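Local coordinates for polar amino acid ABC uptake transporter substrate binding protein (Streptococcus thermophilus LMG 18311, PDB 3HV1) that probably captures polar amino acids outside the cell and delivers them to an ABC uptake transporter, at residues L111-S116 against Q198-P203. Numbering follows the deposited sequence.
Sequences LVTKKS and QYNVMP
L111 and T113 pair with M202 and N200 through backbone hydrogen bonds, an antiparallel strand pair within the mixed sheet. Strand 199-203 here joins the 111-114 end of strand 105-114, in a fold probably two-lobed as in other periplasmic binding proteins. The strands run at 166°. M202 N meets L111 O at 3.0 Å, and N200 N reaches T113 O at 2.8 Å. The pairing runs on past the strand into the 3-10 turn, where K115 N bonds Q198 O at 2.8 Å. V112 and V201 form a non-hydrogen-bonded pair, and V112 CA lies 3.3 Å from N200 O in a CA-H...O contact. On the face of L111, T113 and M202, the selenomethionine bends at chi3 (-86°). This brings M202 CE back to 3.5 Å from L111 CD2, the two side chains lying side by side. T113 OG1 bonds I119 O. On the other face, V112 CG1 approaches Y199 CD1 obliquely at 3.9 Å. T113 O sits at the edge of the same ring, and K114 CG comes obliquely within 3.8 Å of Y199 CE1. N172 of helix 164-173 takes both polar ends, Y199 OH and K114 NZ. Helices 164-173 and 183-192 cover the V112 face, and strand 178-182 flanks 105-114 through backbone hydrogen bonds between V112 and L179.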
loop_
_atom_site.group_PDB
_atom_site.type_symbol
_atom_site.label_atom_id
_atom_site.label_comp_id
_atom_site.label_asym_id
_atom_site.label_seq_id
_atom_site.Cartn_x
_atom_site.Cartn_y
_atom_site.Cartn_z
ATOM N N LEU A 111 22.726 -1.719 6.243
ATOM C CA LEU A 111 24.177 -1.799 6.319
ATOM C C LEU A 111 24.547 -0.931 7.513
ATOM O O LEU A 111 24.161 0.237 7.582
ATOM C CB LEU A 111 24.827 -1.231 5.054
ATOM C CG LEU A 111 26.340 -1.010 5.163
ATOM C CD1 LEU A 111 27.063 -2.351 5.215
ATOM C CD2 LEU A 111 26.828 -0.182 3.988
ATOM N N VAL A 112 25.286 -1.496 8.455
ATOM C CA VAL A 112 25.677 -0.750 9.640
ATOM C C VAL A 112 27.177 -0.508 9.657
ATOM O O VAL A 112 27.971 -1.422 9.437
ATOM C CB VAL A 112 25.287 -1.513 10.921
ATOM C CG1 VAL A 112 25.726 -0.737 12.162
ATOM C CG2 VAL A 112 23.791 -1.757 10.924
ATOM N N THR A 113 27.561 0.737 9.895
ATOM C CA THR A 113 28.970 1.057 9.965
ATOM C C THR A 113 29.126 2.063 11.080
ATOM O O THR A 113 28.158 2.717 11.472
ATOM C CB THR A 113 29.507 1.688 8.662
ATOM O OG1 THR A 113 28.892 2.967 8.465
ATOM C CG2 THR A 113 29.226 0.787 7.472
ATOM N N LYS A 114 30.335 2.165 11.620
ATOM C CA LYS A 114 30.578 3.136 12.673
ATOM C C LYS A 114 30.654 4.489 11.977
ATOM O O LYS A 114 31.188 4.585 10.872
ATOM C CB LYS A 114 31.904 2.854 13.382
ATOM C CG LYS A 114 31.968 1.528 14.112
ATOM C CD LYS A 114 33.078 1.530 15.162
ATOM C CE LYS A 114 34.465 1.724 14.549
ATOM N NZ LYS A 114 35.517 1.780 15.613
ATOM N N LYS A 115 30.118 5.530 12.603
ATOM C CA LYS A 115 30.183 6.851 11.995
ATOM C C LYS A 115 31.645 7.264 11.828
ATOM O O LYS A 115 31.982 8.006 10.905
ATOM C CB LYS A 115 29.439 7.885 12.842
ATOM C CG LYS A 115 27.915 7.830 12.675
ATOM C CD LYS A 115 27.214 8.931 13.465
ATOM C CE LYS A 115 25.686 8.808 13.386
ATOM N NZ LYS A 115 25.184 8.966 11.994
ATOM N N SER A 116 32.504 6.761 12.715
ATOM C CA SER A 116 33.934 7.078 12.679
ATOM C C SER A 116 34.640 6.461 11.474
ATOM O O SER A 116 35.768 6.830 11.165
ATOM C CB SER A 116 34.624 6.592 13.968
ATOM O OG SER A 116 34.624 5.177 14.047
ATOM N N GLN A 198 26.171 6.514 17.180
ATOM C CA GLN A 198 27.575 6.384 16.811
ATOM C C GLN A 198 27.687 5.542 15.537
ATOM O O GLN A 198 28.785 5.234 15.083
ATOM C CB GLN A 198 28.381 5.732 17.945
ATOM C CG GLN A 198 28.553 6.639 19.160
ATOM C CD GLN A 198 29.305 5.966 20.295
ATOM O OE1 GLN A 198 30.472 5.606 20.156
ATOM N NE2 GLN A 198 28.633 5.790 21.423
ATOM N N TYR A 199 26.542 5.183 14.958
ATOM C CA TYR A 199 26.522 4.348 13.750
ATOM C C TYR A 199 25.648 4.874 12.632
ATOM O O TYR A 199 24.659 5.565 12.874
ATOM C CB TYR A 199 25.985 2.953 14.079
ATOM C CG TYR A 199 26.778 2.222 15.111
ATOM C CD1 TYR A 199 27.798 1.348 14.738
ATOM C CD2 TYR A 199 26.539 2.433 16.470
ATOM C CE1 TYR A 199 28.566 0.704 15.694
ATOM C CE2 TYR A 199 27.298 1.797 17.433
ATOM C CZ TYR A 199 28.312 0.933 17.037
ATOM O OH TYR A 199 29.071 0.303 17.988
ATOM N N ASN A 200 26.016 4.512 11.406
ATOM C CA ASN A 200 25.225 4.845 10.222
ATOM C C ASN A 200 24.449 3.543 10.001
ATOM O O ASN A 200 25.062 2.490 9.852
ATOM C CB ASN A 200 26.113 5.063 8.994
ATOM C CG ASN A 200 26.965 6.309 9.092
ATOM O OD1 ASN A 200 28.148 6.291 8.751
ATOM N ND2 ASN A 200 26.371 7.397 9.545
ATOM N N VAL A 201 23.125 3.612 10.014
ATOM C CA VAL A 201 22.292 2.439 9.790
ATOM C C VAL A 201 21.525 2.806 8.541
ATOM O O VAL A 201 20.568 3.585 8.589
ATOM C CB VAL A 201 21.325 2.217 10.945
ATOM C CG1 VAL A 201 20.567 0.909 10.740
ATOM C CG2 VAL A 201 22.099 2.220 12.258
HETATM N N MSE A 202 21.971 2.244 7.427
HETATM C CA MSE A 202 21.425 2.558 6.122
HETATM C C MSE A 202 20.711 1.427 5.401
HETATM O O MSE A 202 21.154 0.282 5.443
HETATM C CB MSE A 202 22.578 3.043 5.233
HETATM C CG MSE A 202 23.556 3.994 5.943
HETATM SE SE MSE A 202 25.286 4.179 5.150
HETATM C CE MSE A 202 26.183 2.702 5.952
ATOM N N PRO A 203 19.588 1.744 4.724
ATOM C CA PRO A 203 18.859 0.709 3.985
ATOM C C PRO A 203 19.871 0.171 2.979
ATOM O O PRO A 203 20.531 0.941 2.271
ATOM C CB PRO A 203 17.725 1.491 3.330
ATOM C CG PRO A 203 17.436 2.559 4.341
ATOM C CD PRO A 203 18.834 3.010 4.741
#